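Local coordinates for protein 2-hydroxyisobutyryl-CoA synthetase (Aquincola tertiaricarbonis, PDB 6HDY) that belongs to the ANL superfamily of AMP-binding enzymes, joins a large N-terminal region to a smaller C-terminal domain, and has a pocket that two alternative ligands occupy in the model, at residues Cys275-Glu280 with Phe284-Gly289; Arg205-Leu210 with Arg240-Lys245; Tyr60-Ala65 with Phe77-Leu82. All coordinates share one frame; numbering follows the deposited sequence.

In the fold
Along the chain contact 3 comes first, then contact 2, then contact 1, and all lie in the AMP-binding enzyme part of the chain. The centre of contact 1 is about 6 Å from the centre of the chain, just after strand 271-274 at one edge of the five-stranded parallel sheet, and it lines the ligand pocket. Contact 2 joins helix 202-213 to the loop that feeds strand 246-249 of the same sheet; its centre is about 25 Å from that of contact 1. Contact 3 joins the end of helix 43-64 to the loop after helix 66-74, its centre likewise about 25 Å from that of contact 1. Contacts 2 and 3, with centres about 49 Å apart, lie on opposite sides of the chain centre.

Contact 1: residues Cys275-Glu280 with Phe284-Gly289; sequences CGSMAE and FMNVAG. With 8LQ ([[(2~{R},3~{S},4~{R},5~{R})-5-(6-aminopurin-9-yl)-3,4-bis(oxidanyl)oxolan-2-yl]methoxy-oxidanyl-phosphoryl] (3~{S})-3-oxidanylbutanoate), chain C; 3HL ((3S)-3-hydroxybutanoic acid), chain B.
Gly276 and Ser277 are tied to the Phe284-Gly289 segment by two backbone hydrogen bonds. Gly276 N donates to Val287 O at 3.0 Å with an N-H...O angle of 146°, and Ser277 N reaches Phe284 O at 3.0 Å along a more bent path of 130°. Each acceptor also meets an alpha hydrogen: Cys275 CA stands 3.1 Å from Val287 O, and Gly276 CA 3.2 Å from Phe284 O. Each oxygen thus takes one N-H hydrogen bond and one weaker CA-H...O contact. Cys275 and Ala288 form a single beta bridge, which links the end of strand 271-274 in the parallel sheet to strand 287-288, the edge of a small antiparallel sheet. The connecting loop is a wall of the nucleotide pocket of this AMP-binding fold: Cys275 O accepts a hydrogen bond from the adenine amino nitrogen 8LQ N6 at 2.8 Å, while Ser250 and Asp274 hold the same ligand elsewhere. Among apolar contacts, Cys275 CB lies 3.6 Å from Ala288 CB, and Cys275 SG lies 3.9 Å from Met285 CG. Phe284 begins by pointing at the first segment, but a chi1 of 57° carries its ring away to the ligands. 8LQ CAZ sits 3.8 Å above one ring face, displaced toward the rim. 3HL covers that same face; its modelled position overlaps that of 8LQ, so the two are best read as alternative occupants.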
loop_
_atom_site.group_PDB
_atom_site.type_symbol
_atom_site.label_atom_id
_atom_site.label_comp_id
_atom_site.label_asym_id
_atom_site.label_seq_id
_atom_site.Cartn_x
_atom_site.Cartn_y
_atom_site.Cartn_z
ATOM N N CYS A 275 -13.022 13.538 8.683
ATOM C CA CYS A 275 -12.102 14.334 7.865
ATOM C C CYS A 275 -12.299 13.978 6.392
ATOM O O CYS A 275 -12.952 12.985 6.089
ATOM C CB CYS A 275 -10.634 14.205 8.302
ATOM S SG CYS A 275 -9.875 12.593 7.978
ATOM N N GLY A 276 -11.726 14.783 5.502
ATOM C CA GLY A 276 -11.720 14.467 4.091
ATOM C C GLY A 276 -12.554 15.307 3.164
ATOM O O GLY A 276 -13.771 15.382 3.305
ATOM N N SER A 277 -11.882 15.899 2.173
ATOM C CA SER A 277 -12.497 16.653 1.081
ATOM C C SER A 277 -12.448 15.735 -0.140
ATOM O O SER A 277 -13.309 14.866 -0.284
ATOM C CB SER A 277 -11.761 17.973 0.837
ATOM O OG SER A 277 -10.362 17.790 0.682
ATOM N N MET A 278 -11.403 15.880 -0.977
ATOM C CA MET A 278 -11.185 15.148 -2.224
ATOM C C MET A 278 -9.729 14.803 -2.374
ATOM O O MET A 278 -8.885 15.448 -1.773
ATOM C CB MET A 278 -11.612 16.009 -3.419
ATOM C CG MET A 278 -13.000 16.636 -3.264
ATOM S SD MET A 278 -13.395 17.684 -4.661
ATOM C CE MET A 278 -13.059 19.008 -4.104
ATOM N N ALA A 279 -9.433 13.796 -3.204
ATOM C CA ALA A 279 -8.093 13.333 -3.537
ATOM C C ALA A 279 -7.343 14.413 -4.303
ATOM O O ALA A 279 -6.133 14.585 -4.098
ATOM C CB ALA A 279 -8.188 12.053 -4.373
ATOM N N GLU A 280 -8.058 15.149 -5.183
ATOM C CA GLU A 280 -7.494 16.261 -5.983
ATOM C C GLU A 280 -7.066 17.356 -5.009
ATOM O O GLU A 280 -6.168 18.125 -5.308
ATOM C CB GLU A 280 -8.550 16.869 -6.931
ATOM C CG GLU A 280 -8.991 16.015 -8.106
ATOM C CD GLU A 280 -9.990 14.908 -7.800
ATOM O OE1 GLU A 280 -10.406 14.761 -6.628
ATOM O OE2 GLU A 280 -10.337 14.163 -8.741
ATOM N N PHE A 284 -6.150 16.462 2.007
ATOM C CA PHE A 284 -7.604 16.282 2.050
ATOM C C PHE A 284 -8.183 16.435 3.461
ATOM O O PHE A 284 -9.395 16.608 3.595
ATOM C CB PHE A 284 -8.021 14.934 1.416
ATOM C CG PHE A 284 -7.364 13.740 2.074
ATOM C CD1 PHE A 284 -7.870 13.213 3.263
ATOM C CD2 PHE A 284 -6.219 13.163 1.524
ATOM C CE1 PHE A 284 -7.242 12.145 3.891
ATOM C CE2 PHE A 284 -5.613 12.074 2.138
ATOM C CZ PHE A 284 -6.127 11.575 3.320
ATOM N N MET A 285 -7.320 16.375 4.507
ATOM C CA MET A 285 -7.748 16.576 5.892
ATOM C C MET A 285 -8.030 18.080 6.157
ATOM O O MET A 285 -8.298 18.441 7.290
ATOM C CB MET A 285 -6.706 15.999 6.892
ATOM C CG MET A 285 -6.637 14.483 6.884
ATOM S SD MET A 285 -5.464 13.742 8.059
ATOM C CE MET A 285 -6.287 14.051 9.558
ATOM N N ASN A 286 -8.025 18.946 5.108
ATOM C CA ASN A 286 -8.330 20.395 5.207
ATOM C C ASN A 286 -9.741 20.662 5.814
ATOM O O ASN A 286 -10.071 21.777 6.218
ATOM C CB ASN A 286 -8.158 21.075 3.834
ATOM C CG ASN A 286 -9.233 20.693 2.845
ATOM O OD1 ASN A 286 -9.257 19.594 2.332
ATOM N ND2 ASN A 286 -10.183 21.567 2.590
ATOM N N VAL A 287 -10.569 19.629 5.833
ATOM C CA VAL A 287 -11.866 19.604 6.513
ATOM C C VAL A 287 -11.742 18.429 7.487
ATOM O O VAL A 287 -11.437 17.304 7.053
ATOM C CB VAL A 287 -13.145 19.577 5.624
ATOM C CG1 VAL A 287 -13.331 20.898 4.887
ATOM C CG2 VAL A 287 -13.151 18.396 4.657
ATOM N N ALA A 288 -11.785 18.731 8.797
ATOM C CA ALA A 288 -11.585 17.726 9.849
ATOM C C ALA A 288 -12.043 18.176 11.211
ATOM O O ALA A 288 -11.762 19.304 11.626
ATOM C CB ALA A 288 -10.104 17.316 9.934
ATOM N N GLY A 289 -12.637 17.243 11.940
ATOM C CA GLY A 289 -13.034 17.463 13.328
ATOM C C GLY A 289 -11.827 17.440 14.256
ATOM O O GLY A 289 -10.740 16.959 13.884
HETATM N N9 8LQ C . -16.088 12.038 0.790
HETATM C C8 8LQ C . -14.791 11.996 1.135
HETATM N N7 8LQ C . -14.688 12.226 2.439
HETATM C C5 8LQ C . -15.927 12.438 2.913
HETATM C C6 8LQ C . -16.422 12.661 4.151
HETATM N N6 8LQ C . -15.571 12.764 5.160
HETATM N N1 8LQ C . -17.742 12.816 4.371
HETATM C C2 8LQ C . -18.652 12.710 3.317
HETATM N N3 8LQ C . -18.130 12.408 2.068
HETATM C C4 8LQ C . -16.791 12.312 1.886
HETATM C CAA 8LQ C . -8.721 10.928 -0.395
HETATM C CAZ 8LQ C . -9.785 11.126 0.717
HETATM O OAE 8LQ C . -10.087 9.870 1.319
HETATM C CAL 8LQ C . -11.093 11.738 0.179
HETATM C CAS 8LQ C . -11.660 10.892 -0.968
HETATM O OAC 8LQ C . -12.267 9.853 -0.723
HETATM O OAQ 8LQ C . -11.358 11.343 -2.239
HETATM P PBC 8LQ C . -12.081 10.789 -3.555
HETATM O OAH 8LQ C . -11.655 9.261 -3.630
HETATM O OAD 8LQ C . -11.734 11.540 -4.774
HETATM O "O5'" 8LQ C . -13.623 10.945 -3.246
HETATM C "C5'" 8LQ C . -14.069 12.240 -2.851
HETATM C "C4'" 8LQ C . -15.548 12.198 -2.564
HETATM O "O4'" 8LQ C . -15.803 11.243 -1.499
HETATM C "C3'" 8LQ C . -15.921 13.509 -2.016
HETATM O "O3'" 8LQ C . -16.218 14.440 -3.094
HETATM C "C2'" 8LQ C . -17.159 13.138 -1.197
HETATM O "O2'" 8LQ C . -18.331 12.882 -2.069
HETATM C "C1'" 8LQ C . -16.708 11.843 -0.561
HETATM C CA 3HL B . -10.887 10.970 -0.387
HETATM C CB 3HL B . -9.545 11.209 -1.116
HETATM O OG1 3HL B . -8.603 11.944 -0.342
HETATM C CG2 3HL B . -8.878 9.920 -1.490
HETATM C C 3HL B . -10.797 11.559 0.999
HETATM O OA 3HL B . -10.029 11.061 1.809
HETATM O OB 3HL B . -11.448 12.738 1.176
#

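Contact 2: residues Arg205-Leu210 with Arg240-Lys245; sequences RLVQWL and RNFGLK
Leu210 sets its CB over the face of the Phe242 ring, the two side chains meeting at a slant, and this CH-pi contact dominates the meeting of helix 202-213 with the Arg240-Lys245 loop. Leu210 CB is 3.8 Å from the centroid of the Phe242 ring and only 12° off its normal, which puts it over the middle of the face. Further out on the same side chain, Leu210 CD1 approaches Phe242 CE2 at 3.7 Å, extending the cover toward one side of the ring. Phe242 CG stands anti to its own carbonyl carbon (chi1 -70°), a torsion that sends the ring out toward the helix. One turn earlier, Val207 adds a second apolar contact, with its CB 4.0 Å from Phe242 CZ; helix 222-234 also packs on both Val207 and Leu210. These elements belong to the alpha/beta layering of the N-terminal region: strand 217-220, helix 222-234 and strand 246-249 make a beta-alpha-beta crossover, and Phe242 sits in its return loop. The backbone takes part as well: Val207 O comes within 3.7 Å of Phe242 CE1, approaching the ring obliquely. Helix 258-268 meets Phe242 through Tyr268, and Leu174 of the second subunit packs against Arg205 and Trp209 on the helix.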
loop_
_atom_site.group_PDB
_atom_site.type_symbol
_atom_site.label_atom_id
_atom_site.label_comp_id
_atom_site.label_asym_id
_atom_site.label_seq_id
_atom_site.Cartn_x
_atom_site.Cartn_y
_atom_site.Cartn_z
ATOM N N ARG A 205 -6.605 -11.161 9.618
ATOM C CA ARG A 205 -5.253 -10.972 10.136
ATOM C C ARG A 205 -5.099 -9.647 10.891
ATOM O O ARG A 205 -4.451 -9.615 11.934
ATOM C CB ARG A 205 -4.223 -11.152 9.029
ATOM C CG ARG A 205 -3.998 -12.630 8.705
ATOM C CD ARG A 205 -2.803 -12.912 7.800
ATOM N NE ARG A 205 -2.973 -12.315 6.476
ATOM C CZ ARG A 205 -2.544 -11.101 6.154
ATOM N NH1 ARG A 205 -2.760 -10.618 4.936
ATOM N NH2 ARG A 205 -1.904 -10.357 7.048
ATOM N N LEU A 206 -5.758 -8.583 10.408
ATOM C CA LEU A 206 -5.737 -7.259 11.025
ATOM C C LEU A 206 -6.236 -7.257 12.446
ATOM O O LEU A 206 -5.611 -6.639 13.291
ATOM C CB LEU A 206 -6.529 -6.227 10.191
ATOM C CG LEU A 206 -6.503 -4.745 10.691
ATOM C CD1 LEU A 206 -5.044 -4.260 10.997
ATOM C CD2 LEU A 206 -7.121 -3.825 9.636
ATOM N N VAL A 207 -7.381 -7.899 12.706
ATOM C CA VAL A 207 -7.967 -7.951 14.045
ATOM C C VAL A 207 -6.970 -8.571 15.039
ATOM O O VAL A 207 -6.816 -8.034 16.139
ATOM C CB VAL A 207 -9.394 -8.576 14.107
ATOM C CG1 VAL A 207 -10.391 -7.697 13.359
ATOM C CG2 VAL A 207 -9.428 -10.011 13.576
ATOM N N GLN A 208 -6.219 -9.618 14.611
ATOM C CA GLN A 208 -5.160 -10.223 15.429
ATOM C C GLN A 208 -4.057 -9.204 15.696
ATOM O O GLN A 208 -3.631 -9.103 16.842
ATOM C CB GLN A 208 -4.572 -11.497 14.778
ATOM C CG GLN A 208 -5.546 -12.681 14.669
ATOM C CD GLN A 208 -6.062 -13.227 16.002
ATOM O OE1 GLN A 208 -5.508 -12.989 17.101
ATOM N NE2 GLN A 208 -7.157 -13.979 15.925
ATOM N N TRP A 209 -3.623 -8.415 14.650
ATOM C CA TRP A 209 -2.601 -7.379 14.807
ATOM C C TRP A 209 -3.045 -6.262 15.724
ATOM O O TRP A 209 -2.226 -5.757 16.476
ATOM C CB TRP A 209 -2.125 -6.811 13.452
ATOM C CG TRP A 209 -1.105 -7.680 12.793
ATOM C CD1 TRP A 209 -1.347 -8.779 12.021
ATOM C CD2 TRP A 209 0.315 -7.551 12.873
ATOM N NE1 TRP A 209 -0.167 -9.338 11.608
ATOM C CE2 TRP A 209 0.874 -8.608 12.120
ATOM C CE3 TRP A 209 1.179 -6.619 13.472
ATOM C CZ2 TRP A 209 2.257 -8.784 11.985
ATOM C CZ3 TRP A 209 2.546 -6.787 13.314
ATOM C CH2 TRP A 209 3.068 -7.867 12.602
ATOM N N LEU A 210 -4.332 -5.869 15.668
ATOM C CA LEU A 210 -4.886 -4.805 16.523
ATOM C C LEU A 210 -4.979 -5.263 17.988
ATOM O O LEU A 210 -4.773 -4.455 18.901
ATOM C CB LEU A 210 -6.270 -4.356 16.032
ATOM C CG LEU A 210 -6.372 -3.838 14.583
ATOM C CD1 LEU A 210 -7.815 -3.774 14.150
ATOM C CD2 LEU A 210 -5.714 -2.487 14.414
ATOM N N ARG A 240 -13.226 -3.719 21.555
ATOM C CA ARG A 240 -13.031 -2.717 22.609
ATOM C C ARG A 240 -11.647 -2.936 23.267
ATOM O O ARG A 240 -11.139 -2.049 23.979
ATOM C CB ARG A 240 -14.136 -2.840 23.666
ATOM C CG ARG A 240 -15.433 -2.165 23.245
ATOM C CD ARG A 240 -16.471 -2.111 24.349
ATOM N NE ARG A 240 -17.369 -0.970 24.153
ATOM C CZ ARG A 240 -17.348 0.148 24.876
ATOM N NH1 ARG A 240 -16.498 0.279 25.889
ATOM N NH2 ARG A 240 -18.189 1.140 24.599
ATOM N N ASN A 241 -11.048 -4.126 23.016
ATOM C CA ASN A 241 -9.767 -4.525 23.571
ATOM C C ASN A 241 -8.610 -4.262 22.606
ATOM O O ASN A 241 -7.568 -4.908 22.705
ATOM C CB ASN A 241 -9.805 -6.004 24.032
ATOM C CG ASN A 241 -8.907 -6.352 25.217
ATOM O OD1 ASN A 241 -7.860 -5.729 25.471
ATOM N ND2 ASN A 241 -9.286 -7.391 25.954
ATOM N N PHE A 242 -8.778 -3.278 21.697
ATOM C CA PHE A 242 -7.760 -2.913 20.711
ATOM C C PHE A 242 -6.937 -1.697 21.159
ATOM O O PHE A 242 -6.041 -1.260 20.440
ATOM C CB PHE A 242 -8.418 -2.696 19.337
ATOM C CG PHE A 242 -8.954 -3.938 18.646
ATOM C CD1 PHE A 242 -8.644 -5.214 19.119
ATOM C CD2 PHE A 242 -9.716 -3.832 17.487
ATOM C CE1 PHE A 242 -9.098 -6.358 18.452
ATOM C CE2 PHE A 242 -10.144 -4.979 16.800
ATOM C CZ PHE A 242 -9.842 -6.233 17.295
ATOM N N GLY A 243 -7.255 -1.175 22.348
ATOM C CA GLY A 243 -6.591 -0.031 22.972
ATOM C C GLY A 243 -6.758 1.292 22.256
ATOM O O GLY A 243 -6.003 2.228 22.527
ATOM N N LEU A 244 -7.760 1.387 21.342
ATOM C CA LEU A 244 -8.008 2.575 20.523
ATOM C C LEU A 244 -8.532 3.743 21.296
ATOM O O LEU A 244 -9.484 3.599 22.076
ATOM C CB LEU A 244 -8.940 2.271 19.326
ATOM C CG LEU A 244 -8.368 1.372 18.226
ATOM C CD1 LEU A 244 -9.469 0.630 17.514
ATOM C CD2 LEU A 244 -7.477 2.166 17.239
ATOM N N LYS A 245 -7.914 4.913 21.087
ATOM C CA LYS A 245 -8.397 6.151 21.708
ATOM C C LYS A 245 -9.269 6.828 20.653
ATOM O O LYS A 245 -10.222 7.549 20.974
ATOM C CB LYS A 245 -7.241 7.073 22.138
ATOM C CG LYS A 245 -6.244 6.440 23.141
ATOM C CD LYS A 245 -6.834 6.205 24.554
ATOM C CE LYS A 245 -5.942 5.360 25.443
ATOM N NZ LYS A 245 -6.071 3.901 25.167
#

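Contact 3: residues Tyr60-Ala65 with Phe77-Leu82; sequences YAWEHA and FQPSQL
Trp62 meets Pro79 from the last turns of helix 43-64. Ahead of it in that helix, Tyr60 OH hydrogen-bonds to Thr333 O, and Ala61 packs on Tyr68 and Trp72 of helix 66-74. At Trp62 the indole leaves with CG anti to the backbone N (chi1 -177°), reaching toward the Phe77-Leu82 segment. Pro79 CD sits over one face of its six-membered ring, 4.0 Å from the centroid and 24° off the normal, a CH-pi contact offset toward the rim; the nearest pair is Trp62 CE3 and Pro79 CD at 3.6 Å. The two side chains cross at about a right angle, and Pro79 CG reaches back to Trp62 CB at 3.9 Å. Trp62 CZ3 also lies 3.7 Å from Phe77 O, which approaches the indole obliquely. Arg69 adds a cation-pi interaction with the same tryptophan and donates from NE to its carbonyl oxygen. Pro79 opens a short 3-10 segment, 79-81: Gln81 N bonds to Gln78 O, and Gln78 N bonds to Gln81 OE1 at 2.8 Å in the plane of the side-chain carbonyl. Further along the helix, Ala65 N still reaches Ala61 O at 2.8 Å, although Ala65 has left helical angles and serves as N-cap of the next helix. The arrangement is one of two consecutive helices, 43-64 and 66-74, joined at Ala65, with the chain after them folding back on helix 43-64 through a proline-aromatic CH-pi contact.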
loop_
_atom_site.group_PDB
_atom_site.type_symbol
_atom_site.label_atom_id
_atom_site.label_comp_id
_atom_site.label_asym_id
_atom_site.label_seq_id
_atom_site.Cartn_x
_atom_site.Cartn_y
_atom_site.Cartn_z
ATOM N N TYR A 60 0.956 32.518 -9.551
ATOM C CA TYR A 60 1.759 31.321 -9.776
ATOM C C TYR A 60 1.133 30.455 -10.880
ATOM O O TYR A 60 1.846 30.034 -11.770
ATOM C CB TYR A 60 2.002 30.549 -8.458
ATOM C CG TYR A 60 2.674 29.202 -8.672
ATOM C CD1 TYR A 60 4.060 29.102 -8.811
ATOM C CD2 TYR A 60 1.922 28.030 -8.762
ATOM C CE1 TYR A 60 4.676 27.868 -9.004
ATOM C CE2 TYR A 60 2.529 26.799 -8.989
ATOM C CZ TYR A 60 3.906 26.722 -9.109
ATOM O OH TYR A 60 4.489 25.506 -9.365
ATOM N N ALA A 61 -0.199 30.241 -10.845
ATOM C CA ALA A 61 -0.918 29.421 -11.831
ATOM C C ALA A 61 -0.937 30.073 -13.209
ATOM O O ALA A 61 -0.756 29.397 -14.209
ATOM C CB ALA A 61 -2.328 29.141 -11.350
ATOM N N TRP A 62 -1.109 31.400 -13.262
ATOM C CA TRP A 62 -1.081 32.173 -14.512
ATOM C C TRP A 62 0.260 32.022 -15.214
ATOM O O TRP A 62 0.318 31.977 -16.444
ATOM C CB TRP A 62 -1.301 33.646 -14.189
ATOM C CG TRP A 62 -1.360 34.563 -15.368
ATOM C CD1 TRP A 62 -0.342 35.322 -15.872
ATOM C CD2 TRP A 62 -2.534 34.926 -16.100
ATOM N NE1 TRP A 62 -0.805 36.124 -16.891
ATOM C CE2 TRP A 62 -2.155 35.923 -17.033
ATOM C CE3 TRP A 62 -3.876 34.499 -16.066
ATOM C CZ2 TRP A 62 -3.071 36.501 -17.925
ATOM C CZ3 TRP A 62 -4.779 35.064 -16.955
ATOM C CH2 TRP A 62 -4.376 36.051 -17.873
ATOM N N GLU A 63 1.335 31.949 -14.423
ATOM C CA GLU A 63 2.704 31.821 -14.916
ATOM C C GLU A 63 3.068 30.418 -15.373
ATOM O O GLU A 63 3.821 30.294 -16.336
ATOM C CB GLU A 63 3.693 32.263 -13.815
ATOM C CG GLU A 63 5.005 32.830 -14.329
ATOM C CD GLU A 63 4.865 34.110 -15.127
ATOM O OE1 GLU A 63 3.979 34.933 -14.793
ATOM O OE2 GLU A 63 5.637 34.282 -16.099
ATOM N N HIS A 64 2.581 29.363 -14.672
ATOM C CA HIS A 64 3.011 27.987 -14.941
ATOM C C HIS A 64 1.964 27.033 -15.509
ATOM O O HIS A 64 2.317 25.963 -15.994
ATOM C CB HIS A 64 3.592 27.403 -13.650
ATOM C CG HIS A 64 4.830 28.113 -13.205
ATOM N ND1 HIS A 64 4.845 28.881 -12.061
ATOM C CD2 HIS A 64 6.035 28.204 -13.804
ATOM C CE1 HIS A 64 6.065 29.393 -11.987
ATOM N NE2 HIS A 64 6.814 29.007 -13.006
ATOM N N ALA A 65 0.694 27.406 -15.467
ATOM C CA ALA A 65 -0.387 26.546 -15.944
ATOM C C ALA A 65 -1.160 27.133 -17.125
ATOM O O ALA A 65 -2.041 27.967 -16.918
ATOM C CB ALA A 65 -1.337 26.208 -14.805
ATOM N N PHE A 77 -11.026 36.803 -16.651
ATOM C CA PHE A 77 -10.312 36.997 -15.395
ATOM C C PHE A 77 -8.780 37.036 -15.549
ATOM O O PHE A 77 -8.180 36.213 -16.247
ATOM C CB PHE A 77 -10.746 35.953 -14.338
ATOM C CG PHE A 77 -9.976 36.049 -13.041
ATOM C CD1 PHE A 77 -10.204 37.098 -12.153
ATOM C CD2 PHE A 77 -8.970 35.133 -12.738
ATOM C CE1 PHE A 77 -9.465 37.209 -10.971
ATOM C CE2 PHE A 77 -8.228 35.246 -11.559
ATOM C CZ PHE A 77 -8.471 36.290 -10.690
ATOM N N GLN A 78 -8.172 37.977 -14.818
ATOM C CA GLN A 78 -6.741 38.253 -14.709
ATOM C C GLN A 78 -6.429 38.311 -13.184
ATOM O O GLN A 78 -7.206 38.942 -12.462
ATOM C CB GLN A 78 -6.483 39.624 -15.356
ATOM C CG GLN A 78 -5.039 40.031 -15.411
ATOM C CD GLN A 78 -4.847 41.076 -16.448
ATOM O OE1 GLN A 78 -5.055 40.835 -17.637
ATOM N NE2 GLN A 78 -4.433 42.252 -16.021
ATOM N N PRO A 79 -5.316 37.712 -12.669
ATOM C CA PRO A 79 -5.069 37.732 -11.202
ATOM C C PRO A 79 -5.054 39.116 -10.507
ATOM O O PRO A 79 -5.341 39.210 -9.306
ATOM C CB PRO A 79 -3.731 37.006 -11.046
ATOM C CG PRO A 79 -3.604 36.157 -12.287
ATOM C CD PRO A 79 -4.287 36.918 -13.381
ATOM N N SER A 80 -4.798 40.186 -11.261
ATOM C CA SER A 80 -4.794 41.545 -10.726
ATOM C C SER A 80 -6.201 42.035 -10.329
ATOM O O SER A 80 -6.312 43.057 -9.646
ATOM C CB SER A 80 -4.186 42.507 -11.733
ATOM O OG SER A 80 -5.009 42.627 -12.881
ATOM N N GLN A 81 -7.260 41.320 -10.784
ATOM C CA GLN A 81 -8.665 41.643 -10.501
ATOM C C GLN A 81 -9.124 40.976 -9.202
ATOM O O GLN A 81 -10.239 41.223 -8.753
ATOM C CB GLN A 81 -9.584 41.251 -11.674
ATOM C CG GLN A 81 -9.291 41.968 -12.992
ATOM C CD GLN A 81 -10.085 41.335 -14.100
ATOM O OE1 GLN A 81 -9.799 40.227 -14.537
ATOM N NE2 GLN A 81 -11.119 42.000 -14.561
ATOM N N LEU A 82 -8.269 40.125 -8.605
ATOM C CA LEU A 82 -8.555 39.481 -7.325
ATOM C C LEU A 82 -8.188 40.540 -6.260
ATOM O O LEU A 82 -7.013 40.680 -5.909
ATOM C CB LEU A 82 -7.683 38.223 -7.152
ATOM C CG LEU A 82 -8.292 37.003 -6.464
ATOM C CD1 LEU A 82 -7.211 35.996 -6.112
ATOM C CD2 LEU A 82 -9.108 37.370 -5.219
#